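Long-range contacts in beta sliding clamp (Pseudomonas aeruginosa, PDB 6AMS), which probably forms a ring-shaped head-to-tail dimer around DNA, tethering DNA polymerases and other proteins to it and so making replication processive: residues Gln40-Thr45 with Gly55-Glu60; Ser31-Val36 with Ile68-Arg73; Val86-Arg91 with Val99-Ser104; Thr47-Glu52 with Asp115-Glu120. One frame throughout, in Å; residues are numbered along the deposited sequence.

Contact 1: Gln40-Thr45 with Gly55-Glu60; sequences QQLSLT and GRVVLE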
loop_
_atom_site.group_PDB
_atom_site.type_symbol
_atom_site.label_atom_id
_atom_site.label_comp_id
_atom_site.label_asym_id
_atom_site.label_seq_id
_atom_site.Cartn_x
_atom_site.Cartn_y
_atom_site.Cartn_z
ATOM N N GLN A 40 1.695 -24.254 -32.686
ATOM C CA GLN A 40 2.480 -23.055 -32.381
ATOM C C GLN A 40 1.736 -22.095 -31.458
ATOM O O GLN A 40 1.876 -20.881 -31.583
ATOM C CB GLN A 40 2.886 -22.391 -33.700
ATOM C CG GLN A 40 3.752 -23.301 -34.562
ATOM C CD GLN A 40 5.073 -23.685 -33.896
ATOM O OE1 GLN A 40 5.401 -24.877 -33.764
ATOM N NE2 GLN A 40 5.821 -22.679 -33.433
ATOM N N GLN A 41 0.946 -22.645 -30.549
ATOM C CA GLN A 41 0.199 -21.826 -29.616
ATOM C C GLN A 41 0.410 -22.270 -28.187
ATOM O O GLN A 41 0.394 -23.457 -27.883
ATOM C CB GLN A 41 -1.295 -21.849 -29.931
ATOM C CG GLN A 41 -2.104 -20.923 -29.038
ATOM C CD GLN A 41 -3.584 -20.933 -29.351
ATOM O OE1 GLN A 41 -4.309 -21.838 -28.951
ATOM N NE2 GLN A 41 -4.041 -19.908 -30.052
ATOM N N LEU A 42 0.622 -21.296 -27.315
ATOM C CA LEU A 42 0.778 -21.561 -25.905
ATOM C C LEU A 42 -0.438 -20.966 -25.213
ATOM O O LEU A 42 -0.775 -19.807 -25.423
ATOM C CB LEU A 42 2.056 -20.921 -25.368
ATOM C CG LEU A 42 2.198 -20.891 -23.846
ATOM C CD1 LEU A 42 2.085 -22.284 -23.247
ATOM C CD2 LEU A 42 3.487 -20.216 -23.419
ATOM N N SER A 43 -1.107 -21.775 -24.406
ATOM C CA SER A 43 -2.268 -21.316 -23.665
ATOM C C SER A 43 -1.931 -21.376 -22.193
ATOM O O SER A 43 -1.369 -22.354 -21.725
ATOM C CB SER A 43 -3.487 -22.179 -23.963
ATOM O OG SER A 43 -4.049 -21.839 -25.213
ATOM N N LEU A 44 -2.258 -20.323 -21.460
ATOM C CA LEU A 44 -1.958 -20.305 -20.039
ATOM C C LEU A 44 -3.276 -20.104 -19.313
ATOM O O LEU A 44 -4.034 -19.164 -19.648
ATOM C CB LEU A 44 -0.973 -19.188 -19.682
ATOM C CG LEU A 44 0.360 -19.110 -20.420
ATOM C CD1 LEU A 44 0.180 -18.406 -21.767
ATOM C CD2 LEU A 44 1.352 -18.335 -19.573
ATOM N N THR A 45 -3.562 -21.000 -18.372
ATOM C CA THR A 45 -4.813 -20.996 -17.629
ATOM C C THR A 45 -4.665 -20.916 -16.113
ATOM O O THR A 45 -3.859 -21.619 -15.521
ATOM C CB THR A 45 -5.626 -22.259 -17.971
ATOM O OG1 THR A 45 -5.776 -22.357 -19.388
ATOM C CG2 THR A 45 -6.997 -22.223 -17.327
ATOM N N GLY A 55 -5.001 -17.239 -21.310
ATOM C CA GLY A 55 -4.189 -16.357 -22.114
ATOM C C GLY A 55 -3.554 -17.148 -23.238
ATOM O O GLY A 55 -3.127 -18.276 -23.036
ATOM N N ARG A 56 -3.526 -16.566 -24.430
ATOM C CA ARG A 56 -2.940 -17.216 -25.595
ATOM C C ARG A 56 -1.791 -16.421 -26.187
ATOM O O ARG A 56 -1.880 -15.213 -26.340
ATOM C CB ARG A 56 -3.997 -17.444 -26.669
ATOM C CG ARG A 56 -4.875 -18.649 -26.418
ATOM C CD ARG A 56 -6.128 -18.599 -27.268
ATOM N NE ARG A 56 -7.209 -19.332 -26.626
ATOM C CZ ARG A 56 -8.099 -18.784 -25.807
ATOM N NH1 ARG A 56 -9.041 -19.537 -25.258
ATOM N NH2 ARG A 56 -8.046 -17.487 -25.536
ATOM N N VAL A 57 -0.696 -17.103 -26.486
ATOM C CA VAL A 57 0.455 -16.461 -27.100
ATOM C C VAL A 57 0.939 -17.327 -28.265
ATOM O O VAL A 57 0.924 -18.544 -28.180
ATOM C CB VAL A 57 1.565 -16.190 -26.063
ATOM C CG1 VAL A 57 1.938 -17.458 -25.324
ATOM C CG2 VAL A 57 2.777 -15.530 -26.698
ATOM N N VAL A 58 1.339 -16.698 -29.360
ATOM C CA VAL A 58 1.825 -17.429 -30.520
ATOM C C VAL A 58 3.305 -17.730 -30.347
ATOM O O VAL A 58 4.071 -16.861 -29.951
ATOM C CB VAL A 58 1.593 -16.627 -31.816
ATOM C CG1 VAL A 58 2.261 -17.297 -33.004
ATOM C CG2 VAL A 58 0.107 -16.461 -32.069
ATOM N N LEU A 59 3.706 -18.966 -30.627
ATOM C CA LEU A 59 5.112 -19.353 -30.494
ATOM C C LEU A 59 5.732 -19.289 -31.874
ATOM O O LEU A 59 5.085 -19.674 -32.842
ATOM C CB LEU A 59 5.216 -20.782 -29.980
ATOM C CG LEU A 59 4.628 -21.071 -28.590
ATOM C CD1 LEU A 59 4.594 -22.565 -28.331
ATOM C CD2 LEU A 59 5.421 -20.345 -27.518
ATOM N N GLU A 60 6.964 -18.817 -31.972
ATOM C CA GLU A 60 7.606 -18.574 -33.259
ATOM C C GLU A 60 8.502 -19.717 -33.673
ATOM O O GLU A 60 8.298 -20.275 -34.749
ATOM C CB GLU A 60 8.351 -17.227 -33.251
ATOM C CG GLU A 60 7.390 -16.091 -33.628
ATOM C CD GLU A 60 7.766 -14.739 -33.047
ATOM O OE1 GLU A 60 8.112 -14.725 -31.859
ATOM O OE2 GLU A 60 7.697 -13.718 -33.774
#

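Contact 2: Ser31-Val36 with Ile68-Arg73; sequences SNVLLV and ITVPAR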
loop_
_atom_site.group_PDB
_atom_site.type_symbol
_atom_site.label_atom_id
_atom_site.label_comp_id
_atom_site.label_asym_id
_atom_site.label_seq_id
_atom_site.Cartn_x
_atom_site.Cartn_y
_atom_site.Cartn_z
ATOM N N SER A 31 -2.896 -22.813 -7.202
ATOM C CA SER A 31 -1.806 -21.840 -7.290
ATOM C C SER A 31 -0.862 -22.139 -8.474
ATOM O O SER A 31 0.060 -21.389 -8.687
ATOM C CB SER A 31 -1.086 -21.714 -5.943
ATOM O OG SER A 31 -0.570 -22.956 -5.572
ATOM N N ASN A 32 -1.135 -23.190 -9.245
ATOM C CA ASN A 32 -0.437 -23.432 -10.514
ATOM C C ASN A 32 -1.143 -22.856 -11.723
ATOM O O ASN A 32 -2.334 -22.658 -11.719
ATOM C CB ASN A 32 -0.201 -24.924 -10.746
ATOM C CG ASN A 32 0.832 -25.505 -9.796
ATOM O OD1 ASN A 32 1.266 -24.855 -8.839
ATOM N ND2 ASN A 32 1.244 -26.739 -10.077
ATOM N N VAL A 33 -0.357 -22.541 -12.738
ATOM C CA VAL A 33 -0.862 -22.142 -14.044
ATOM C C VAL A 33 -0.749 -23.377 -14.936
ATOM O O VAL A 33 0.247 -24.116 -14.872
ATOM C CB VAL A 33 -0.100 -20.948 -14.674
ATOM C CG1 VAL A 33 1.413 -21.152 -14.748
ATOM C CG2 VAL A 33 -0.684 -20.588 -16.039
ATOM N N LEU A 34 -1.798 -23.615 -15.733
ATOM C CA LEU A 34 -1.847 -24.711 -16.697
ATOM C C LEU A 34 -1.273 -24.195 -18.002
ATOM O O LEU A 34 -1.752 -23.177 -18.530
ATOM C CB LEU A 34 -3.273 -25.206 -16.914
ATOM C CG LEU A 34 -3.481 -26.092 -18.124
ATOM C CD1 LEU A 34 -2.799 -27.414 -17.845
ATOM C CD2 LEU A 34 -4.952 -26.292 -18.482
ATOM N N LEU A 35 -0.241 -24.875 -18.493
ATOM C CA LEU A 35 0.432 -24.536 -19.741
ATOM C C LEU A 35 0.158 -25.658 -20.726
ATOM O O LEU A 35 0.366 -26.804 -20.412
ATOM C CB LEU A 35 1.939 -24.398 -19.526
ATOM C CG LEU A 35 2.456 -23.401 -18.490
ATOM C CD1 LEU A 35 3.972 -23.440 -18.440
ATOM C CD2 LEU A 35 1.974 -21.997 -18.804
ATOM N N VAL A 36 -0.292 -25.306 -21.921
ATOM C CA VAL A 36 -0.666 -26.236 -22.977
ATOM C C VAL A 36 -0.039 -25.718 -24.256
ATOM O O VAL A 36 -0.287 -24.592 -24.636
ATOM C CB VAL A 36 -2.190 -26.332 -23.164
ATOM C CG1 VAL A 36 -2.566 -27.334 -24.240
ATOM C CG2 VAL A 36 -2.868 -26.713 -21.849
ATOM N N ILE A 68 1.253 -29.185 -18.841
ATOM C CA ILE A 68 1.730 -29.299 -17.468
ATOM C C ILE A 68 1.311 -28.097 -16.626
ATOM O O ILE A 68 1.024 -27.035 -17.163
ATOM C CB ILE A 68 3.282 -29.322 -17.456
ATOM C CG1 ILE A 68 3.840 -29.984 -16.196
ATOM C CG2 ILE A 68 3.846 -27.927 -17.655
ATOM C CD1 ILE A 68 3.886 -31.487 -16.271
ATOM N N THR A 69 1.226 -28.279 -15.313
ATOM C CA THR A 69 0.976 -27.156 -14.413
ATOM C C THR A 69 2.215 -26.881 -13.535
ATOM O O THR A 69 2.971 -27.795 -13.137
ATOM C CB THR A 69 -0.273 -27.362 -13.545
ATOM O OG1 THR A 69 0.031 -28.193 -12.431
ATOM C CG2 THR A 69 -1.382 -28.006 -14.338
ATOM N N VAL A 70 2.458 -25.596 -13.313
ATOM C CA VAL A 70 3.583 -25.125 -12.524
ATOM C C VAL A 70 3.121 -23.961 -11.667
ATOM O O VAL A 70 2.165 -23.285 -12.015
ATOM C CB VAL A 70 4.741 -24.634 -13.413
ATOM C CG1 VAL A 70 5.363 -25.780 -14.186
ATOM C CG2 VAL A 70 4.265 -23.550 -14.358
ATOM N N PRO A 71 3.803 -23.722 -10.540
ATOM C CA PRO A 71 3.412 -22.600 -9.654
ATOM C C PRO A 71 3.446 -21.260 -10.378
ATOM O O PRO A 71 4.454 -20.881 -10.963
ATOM C CB PRO A 71 4.426 -22.673 -8.493
ATOM C CG PRO A 71 5.531 -23.558 -8.967
ATOM C CD PRO A 71 4.945 -24.480 -9.996
ATOM N N ALA A 72 2.329 -20.567 -10.332
ATOM C CA ALA A 72 2.067 -19.394 -11.170
ATOM C C ALA A 72 2.888 -18.214 -10.736
ATOM O O ALA A 72 3.627 -17.652 -11.546
ATOM C CB ALA A 72 0.590 -19.042 -11.128
ATOM N N ARG A 73 2.745 -17.840 -9.471
ATOM C CA ARG A 73 3.523 -16.758 -8.855
ATOM C C ARG A 73 5.038 -16.991 -9.145
ATOM O O ARG A 73 5.699 -16.102 -9.657
ATOM C CB ARG A 73 3.297 -16.737 -7.328
ATOM C CG ARG A 73 2.004 -16.215 -6.848
ATOM C CD ARG A 73 2.038 -14.694 -6.865
ATOM N NE ARG A 73 0.753 -14.216 -7.349
ATOM C CZ ARG A 73 0.448 -12.936 -7.641
ATOM N NH1 ARG A 73 1.365 -11.955 -7.518
ATOM N NH2 ARG A 73 -0.787 -12.661 -8.074
#

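Contact 3: Val86-Arg91 with Val99-Ser104; sequences VLIDIR and VKAGRS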
loop_
_atom_site.group_PDB
_atom_site.type_symbol
_atom_site.label_atom_id
_atom_site.label_comp_id
_atom_site.label_asym_id
_atom_site.label_seq_id
_atom_site.Cartn_x
_atom_site.Cartn_y
_atom_site.Cartn_z
ATOM N N VAL A 86 15.101 -11.189 -23.351
ATOM C CA VAL A 86 15.788 -12.472 -23.366
ATOM C C VAL A 86 14.893 -13.619 -23.846
ATOM O O VAL A 86 13.720 -13.664 -23.527
ATOM C CB VAL A 86 16.316 -12.801 -21.957
ATOM C CG1 VAL A 86 15.168 -13.071 -21.011
ATOM C CG2 VAL A 86 17.252 -13.995 -21.979
ATOM N N LEU A 87 15.445 -14.550 -24.614
ATOM C CA LEU A 87 14.672 -15.693 -25.068
ATOM C C LEU A 87 14.665 -16.775 -23.981
ATOM O O LEU A 87 15.704 -17.156 -23.478
ATOM C CB LEU A 87 15.231 -16.238 -26.373
ATOM C CG LEU A 87 14.424 -17.371 -26.989
ATOM C CD1 LEU A 87 13.113 -16.846 -27.531
ATOM C CD2 LEU A 87 15.220 -18.048 -28.084
ATOM N N ILE A 88 13.486 -17.269 -23.630
ATOM C CA ILE A 88 13.362 -18.263 -22.597
ATOM C C ILE A 88 13.058 -19.641 -23.168
ATOM O O ILE A 88 12.159 -19.788 -23.916
ATOM C CB ILE A 88 12.253 -17.887 -21.614
ATOM C CG1 ILE A 88 12.369 -16.435 -21.219
ATOM C CG2 ILE A 88 12.289 -18.779 -20.407
ATOM C CD1 ILE A 88 11.290 -15.966 -20.305
ATOM N N ASP A 89 13.817 -20.641 -22.764
ATOM C CA ASP A 89 13.635 -22.015 -23.219
ATOM C C ASP A 89 12.955 -22.786 -22.088
ATOM O O ASP A 89 13.467 -22.837 -20.978
ATOM C CB ASP A 89 14.999 -22.632 -23.551
ATOM C CG ASP A 89 14.872 -23.988 -24.196
ATOM O OD1 ASP A 89 14.706 -25.047 -23.512
ATOM O OD2 ASP A 89 14.957 -23.994 -25.431
ATOM N N ILE A 90 11.783 -23.333 -22.370
ATOM C CA ILE A 90 11.022 -24.071 -21.375
ATOM C C ILE A 90 10.811 -25.518 -21.793
ATOM O O ILE A 90 10.339 -25.800 -22.883
ATOM C CB ILE A 90 9.678 -23.379 -21.077
ATOM C CG1 ILE A 90 9.931 -21.972 -20.535
ATOM C CG2 ILE A 90 8.867 -24.193 -20.085
ATOM C CD1 ILE A 90 8.687 -21.140 -20.359
ATOM N N ARG A 91 11.181 -26.432 -20.911
ATOM C CA ARG A 91 11.060 -27.843 -21.208
ATOM C C ARG A 91 10.593 -28.658 -20.004
ATOM O O ARG A 91 10.899 -28.324 -18.867
ATOM C CB ARG A 91 12.419 -28.337 -21.728
ATOM C CG ARG A 91 12.546 -29.816 -22.039
ATOM C CD ARG A 91 13.627 -30.050 -23.083
ATOM N NE ARG A 91 14.674 -29.035 -23.019
ATOM C CZ ARG A 91 15.399 -28.641 -24.062
ATOM N NH1 ARG A 91 15.189 -29.176 -25.256
ATOM N NH2 ARG A 91 16.324 -27.706 -23.914
ATOM N N VAL A 99 13.652 -24.144 -16.910
ATOM C CA VAL A 99 13.626 -22.839 -17.542
ATOM C C VAL A 99 15.036 -22.305 -17.746
ATOM O O VAL A 99 15.793 -22.146 -16.797
ATOM C CB VAL A 99 12.788 -21.847 -16.721
ATOM C CG1 VAL A 99 12.713 -20.503 -17.421
ATOM C CG2 VAL A 99 11.398 -22.410 -16.493
ATOM N N LYS A 100 15.378 -22.047 -18.999
ATOM C CA LYS A 100 16.681 -21.531 -19.346
ATOM C C LYS A 100 16.600 -20.237 -20.082
ATOM O O LYS A 100 15.831 -20.094 -20.958
ATOM C CB LYS A 100 17.433 -22.525 -20.215
ATOM C CG LYS A 100 17.744 -23.852 -19.571
ATOM C CD LYS A 100 17.719 -25.030 -20.543
ATOM C CE LYS A 100 17.300 -26.314 -19.821
ATOM N NZ LYS A 100 16.635 -27.394 -20.615
ATOM N N ALA A 101 17.370 -19.268 -19.662
ATOM C CA ALA A 101 17.434 -18.002 -20.328
ATOM C C ALA A 101 18.779 -17.406 -20.061
ATOM O O ALA A 101 19.099 -17.134 -18.949
ATOM C CB ALA A 101 16.350 -17.107 -19.812
ATOM N N GLY A 102 19.552 -17.126 -21.091
ATOM C CA GLY A 102 20.859 -16.568 -20.866
ATOM C C GLY A 102 21.694 -17.510 -20.025
ATOM O O GLY A 102 21.932 -18.617 -20.366
ATOM N N ARG A 103 22.141 -17.035 -18.887
ATOM C CA ARG A 103 22.934 -17.838 -18.013
ATOM C C ARG A 103 22.181 -18.230 -16.738
ATOM O O ARG A 103 22.759 -18.603 -15.774
ATOM C CB ARG A 103 24.183 -17.053 -17.669
ATOM C CG ARG A 103 25.424 -17.903 -17.632
ATOM C CD ARG A 103 26.617 -17.080 -17.232
ATOM N NE ARG A 103 27.328 -16.491 -18.350
ATOM C CZ ARG A 103 28.496 -15.892 -18.212
ATOM N NH1 ARG A 103 29.060 -15.827 -17.031
ATOM N NH2 ARG A 103 29.097 -15.382 -19.246
ATOM N N SER A 104 20.879 -18.160 -16.754
ATOM C CA SER A 104 20.115 -18.526 -15.600
ATOM C C SER A 104 19.381 -19.798 -15.813
ATOM O O SER A 104 18.839 -20.006 -16.836
ATOM C CB SER A 104 19.114 -17.457 -15.308
ATOM O OG SER A 104 19.746 -16.256 -15.185
#

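Contact 4: Thr47-Glu52 with Asp115-Glu120; sequences TDLEVE and DFPTVE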
loop_
_atom_site.group_PDB
_atom_site.type_symbol
_atom_site.label_atom_id
_atom_site.label_comp_id
_atom_site.label_asym_id
_atom_site.label_seq_id
_atom_site.Cartn_x
_atom_site.Cartn_y
_atom_site.Cartn_z
ATOM N N THR A 47 -7.086 -20.509 -12.381
ATOM C CA THR A 47 -8.425 -20.560 -11.820
ATOM C C THR A 47 -8.458 -20.609 -10.299
ATOM O O THR A 47 -7.525 -21.079 -9.666
ATOM C CB THR A 47 -9.198 -21.776 -12.348
ATOM O OG1 THR A 47 -10.570 -21.670 -11.963
ATOM C CG2 THR A 47 -8.616 -23.053 -11.787
ATOM N N ASP A 48 -9.540 -20.088 -9.730
ATOM C CA ASP A 48 -9.772 -20.118 -8.289
ATOM C C ASP A 48 -11.043 -20.904 -7.958
ATOM O O ASP A 48 -11.599 -20.739 -6.870
ATOM C CB ASP A 48 -9.851 -18.706 -7.713
ATOM C CG ASP A 48 -11.066 -17.948 -8.187
ATOM O OD1 ASP A 48 -11.824 -18.481 -9.012
ATOM O OD2 ASP A 48 -11.261 -16.809 -7.730
ATOM N N LEU A 49 -11.519 -21.649 -8.964
ATOM C CA LEU A 49 -12.713 -22.523 -9.004
ATOM C C LEU A 49 -14.029 -21.774 -9.240
ATOM O O LEU A 49 -15.078 -22.387 -9.365
ATOM C CB LEU A 49 -12.836 -23.519 -7.833
ATOM C CG LEU A 49 -11.639 -24.396 -7.484
ATOM C CD1 LEU A 49 -11.704 -24.822 -6.030
ATOM C CD2 LEU A 49 -11.571 -25.604 -8.400
ATOM N N GLU A 50 -13.959 -20.452 -9.308
ATOM C CA GLU A 50 -15.130 -19.638 -9.568
ATOM C C GLU A 50 -14.932 -18.953 -10.904
ATOM O O GLU A 50 -15.854 -18.793 -11.693
ATOM C CB GLU A 50 -15.296 -18.581 -8.472
ATOM C CG GLU A 50 -16.402 -17.568 -8.738
ATOM C CD GLU A 50 -16.389 -16.389 -7.778
ATOM O OE1 GLU A 50 -16.438 -16.607 -6.550
ATOM O OE2 GLU A 50 -16.348 -15.235 -8.255
ATOM N N VAL A 51 -13.686 -18.584 -11.152
ATOM C CA VAL A 51 -13.299 -17.873 -12.348
ATOM C C VAL A 51 -12.142 -18.575 -13.035
ATOM O O VAL A 51 -11.223 -19.039 -12.380
ATOM C CB VAL A 51 -12.891 -16.431 -11.971
ATOM C CG1 VAL A 51 -12.125 -15.730 -13.078
ATOM C CG2 VAL A 51 -14.109 -15.627 -11.565
ATOM N N GLU A 52 -12.216 -18.705 -14.351
ATOM C CA GLU A 52 -11.123 -19.279 -15.102
ATOM C C GLU A 52 -10.660 -18.245 -16.121
ATOM O O GLU A 52 -11.471 -17.658 -16.824
ATOM C CB GLU A 52 -11.531 -20.571 -15.796
ATOM C CG GLU A 52 -10.336 -21.382 -16.256
ATOM C CD GLU A 52 -10.719 -22.614 -17.042
ATOM O OE1 GLU A 52 -11.018 -22.487 -18.243
ATOM O OE2 GLU A 52 -10.699 -23.713 -16.458
ATOM N N ASP A 115 -4.804 -33.056 -13.068
ATOM C CA ASP A 115 -5.174 -32.528 -11.764
ATOM C C ASP A 115 -5.893 -31.173 -11.885
ATOM O O ASP A 115 -6.790 -30.881 -11.103
ATOM C CB ASP A 115 -3.940 -32.388 -10.880
ATOM C CG ASP A 115 -3.403 -33.719 -10.422
ATOM O OD1 ASP A 115 -4.169 -34.696 -10.403
ATOM O OD2 ASP A 115 -2.215 -33.785 -10.073
ATOM N N PHE A 116 -5.466 -30.337 -12.831
ATOM C CA PHE A 116 -6.067 -29.022 -13.058
ATOM C C PHE A 116 -7.569 -29.097 -13.345
ATOM O O PHE A 116 -7.998 -29.835 -14.224
ATOM C CB PHE A 116 -5.352 -28.308 -14.205
ATOM C CG PHE A 116 -5.469 -26.809 -14.160
ATOM C CD1 PHE A 116 -4.668 -26.064 -13.315
ATOM C CD2 PHE A 116 -6.366 -26.145 -14.971
ATOM C CE1 PHE A 116 -4.767 -24.690 -13.274
ATOM C CE2 PHE A 116 -6.469 -24.771 -14.933
ATOM C CZ PHE A 116 -5.670 -24.042 -14.083
ATOM N N PRO A 117 -8.371 -28.317 -12.602
ATOM C CA PRO A 117 -9.832 -28.298 -12.746
ATOM C C PRO A 117 -10.308 -27.752 -14.092
ATOM O O PRO A 117 -9.697 -26.842 -14.636
ATOM C CB PRO A 117 -10.293 -27.399 -11.595
ATOM C CG PRO A 117 -9.087 -26.646 -11.166
ATOM C CD PRO A 117 -7.912 -27.514 -11.462
ATOM N N THR A 118 -11.391 -28.320 -14.608
ATOM C CA THR A 118 -11.951 -27.907 -15.887
ATOM C C THR A 118 -13.322 -27.245 -15.748
ATOM O O THR A 118 -13.969 -27.359 -14.712
ATOM C CB THR A 118 -12.048 -29.102 -16.846
ATOM O OG1 THR A 118 -12.635 -30.216 -16.164
ATOM C CG2 THR A 118 -10.669 -29.498 -17.324
ATOM N N VAL A 119 -13.762 -26.573 -16.809
ATOM C CA VAL A 119 -15.046 -25.866 -16.832
ATOM C C VAL A 119 -15.930 -26.430 -17.956
ATOM O O VAL A 119 -15.425 -26.842 -18.995
ATOM C CB VAL A 119 -14.823 -24.336 -16.944
ATOM C CG1 VAL A 119 -16.110 -23.547 -16.766
ATOM C CG2 VAL A 119 -13.855 -23.889 -15.870
ATOM N N GLU A 120 -17.248 -26.408 -17.748
ATOM C CA GLU A 120 -18.239 -26.962 -18.673
ATOM C C GLU A 120 -18.247 -26.374 -20.087
ATOM O O GLU A 120 -18.467 -27.107 -21.046
ATOM C CB GLU A 120 -19.635 -26.828 -18.064
#

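Contact 1: Gln40-Thr45 with Gly55-Glu60
Strands 41-45 and 55-58 run antiparallel as the two arms of a beta hairpin, with axes 4.7 Å apart at their closest and 159° between their directions. Leu42 and Val57 form a hydrogen-bonded pair: Leu42 N reaches Val57 O at 2.9 Å, and Val57 N returns a bond to Leu42 O. Leu44 and Gly55 pair in the same way. The side chains of Leu42 and Val57 lie alongside each other, with Leu42 CB 3.5 Å from Val57 CG1. That methyl sits between the backbone N and the carbonyl carbon of Val57 (chi1 54°). Leu44 CD1 meets it at 4.1 Å. Gln41, Ser43 and Arg56 take the other face. The Gln41 amide rests on the aliphatic part of Arg56, NE2 lying 3.7 Å from Arg56 CD. Arg56 NH1 finds its hydrogen bond at Thr232. Beyond the paired strands, Gln40 bends at chi2 (-62°), and its NE2 donates to Leu59 O at 3.1 Å from above the carbonyl plane. The same NE2 also bonds Asp61 O. The hairpin is thus two-faced: its leucines and Val57 pack toward strand 2-6 and helix 7-18, while the opposite face carries Val58 beside amide, hydroxyl and guanidinium groups.

Contact 2: Ser31-Val36 with Ile68-Arg73
Thr69 OG1 is gripped twice: Asn32 ND2 donates to it across the contact, and it also bonds the backbone O of Leu111. The Asn32 bond is 3.0 Å from ND2 to OG1 and almost straight, at 178°, with the hydroxyl lying in the amide plane. Asn32 CG is anti to its carbonyl carbon (chi1 -70°), which lays the amide against the Val70-Pro71 peptide. Its other end, OD1, comes 3.2 Å from Pro71 CA without a hydrogen bond. The backbones of strands 32-36 and 68-71 are antiparallel. Val33 N meets Val70 O at 2.7 Å, and Leu35 and Ile68 exchange a further pair of bonds. On the face shared by Val33, Leu35 and Val70, Val33 CG1 lies 3.7 Å from Val70 CG2, the two side chains pointing the same way. Leu35 CD1 touches the same Val70 methyl, the two side chains crossing at about a right angle. On the other face, Leu34 CD1 meets Thr69 CG2 at 3.8 Å. Past the last strand pair, Ala72 N donates to Ser31 O at 2.9 Å, where Pro71 is the N-cap of helix 72-81. One amide at the first turn of that helix is therefore held by the carbonyl just before strand 32-36. The bonds thus tie the start of strand 32-38 to the helix start and, through Thr69 OG1, to Leu111.

Contact 3: Val86-Arg91 with Val99-Ser104
The hairpin of strands 87-93 and 96-101 belongs to the four-stranded antiparallel sheet of the N-terminal domain, and Asp89 and Lys100 form its hydrogen-bonded pair here. Asp89 N donates to Lys100 O at 2.8 Å, and Lys100 N donates back to Asp89 O. The two side chains lie side by side on one face. Lys100 bends at chi2 (146°), and its NZ ends 4.2 Å from Asp89 OD1, beyond salt-bridge range. Arg91 NH2 is nearer to that oxygen, at 3.1 Å. The oxygen stands well out of the guanidinium plane, so the attraction is electrostatic, without a directed hydrogen bond. Lys100 NZ lies at the guanidinium edge, 3.3 Å from Arg91 NH2, two cationic donors close together with no bond between them. Asp89 OD2 bonds His2 NE2. The other face is apolar. Ile88 CG2 touches Val99 CG1 at 3.5 Å, the side chains crossing at a slant. Val86 CG2 reaches Ala101 CB at 3.9 Å, at the start of the type II' turn from Ala101 to Ser104. Ser104, which closes the turn, pairs with a strand of the second subunit, continuing the sheet across the interface. The Asp89 carboxylate probably offsets much of the positive charge of Arg91 and Lys100, making this grouping tolerable.

Contact 4: Thr47-Glu52 with Asp115-Glu120
Thr47 with Pro117 and Glu52 with Val119 form the closely packed part of this contact, while Leu49 lies at its exposed rim. Thr47 CG2 sits between the backbone N and the carbonyl carbon, with OG1 anti to the N (chi1 -170°). The methyl thereby meets Pro117 CG at 3.7 Å and Phe116 CZ at 3.9 Å, coming to the Phe116 ring obliquely. Thr47 OG1 turns back into its own segment, donating to Val51 O at 2.7 Å and accepting from Leu49 N in an ST turn. Asp48 OD1 accepts from both Glu50 N and Val51 N, which fixes the bend between the strands. Glu52 reaches across as an extended chain, sliding past Val119 in the opposite direction. Its carboxylate oxygen OE2 comes 3.2 Å from the methyl Val119 CG2, a tight van der Waals contact. On the exposed side, Leu49 CD2 only brushes Pro117 CG at 3.9 Å, the two side chains crossing at about a right angle. No hydrogen bond joins the two segments, which meet here through side-chain packing. The linker 115-120 thus lies along the turn between strands 41-47 and 51-58. Phe116 reaches Thr45 on the first of these strands, and Val119 touches Thr234 and His223 on strands 231-236 and 223-227.

Contacts 1, 2 and 4 lie about one eight-stranded sheet, and contact 3 belongs to a separate four-stranded one. Contacts 1 and 2, with centres about 13 Å apart, share the join of strands 32-38 and 41-47, where Thr45 N lies 2.8 Å from Leu34 O. The centres of contacts 4 and 2 are about 12 Å apart, and Phe116 bridges them: its CD2 packs 3.8 Å from Leu34 CB. The same ring reaches contact 1 through Thr45. Contact 3 stands about 17 Å from contacts 1 and 2, centre to centre, and touches neither. Arg103 and Ser104 of contact 3 and Pro71 of contact 2 all meet the second subunit.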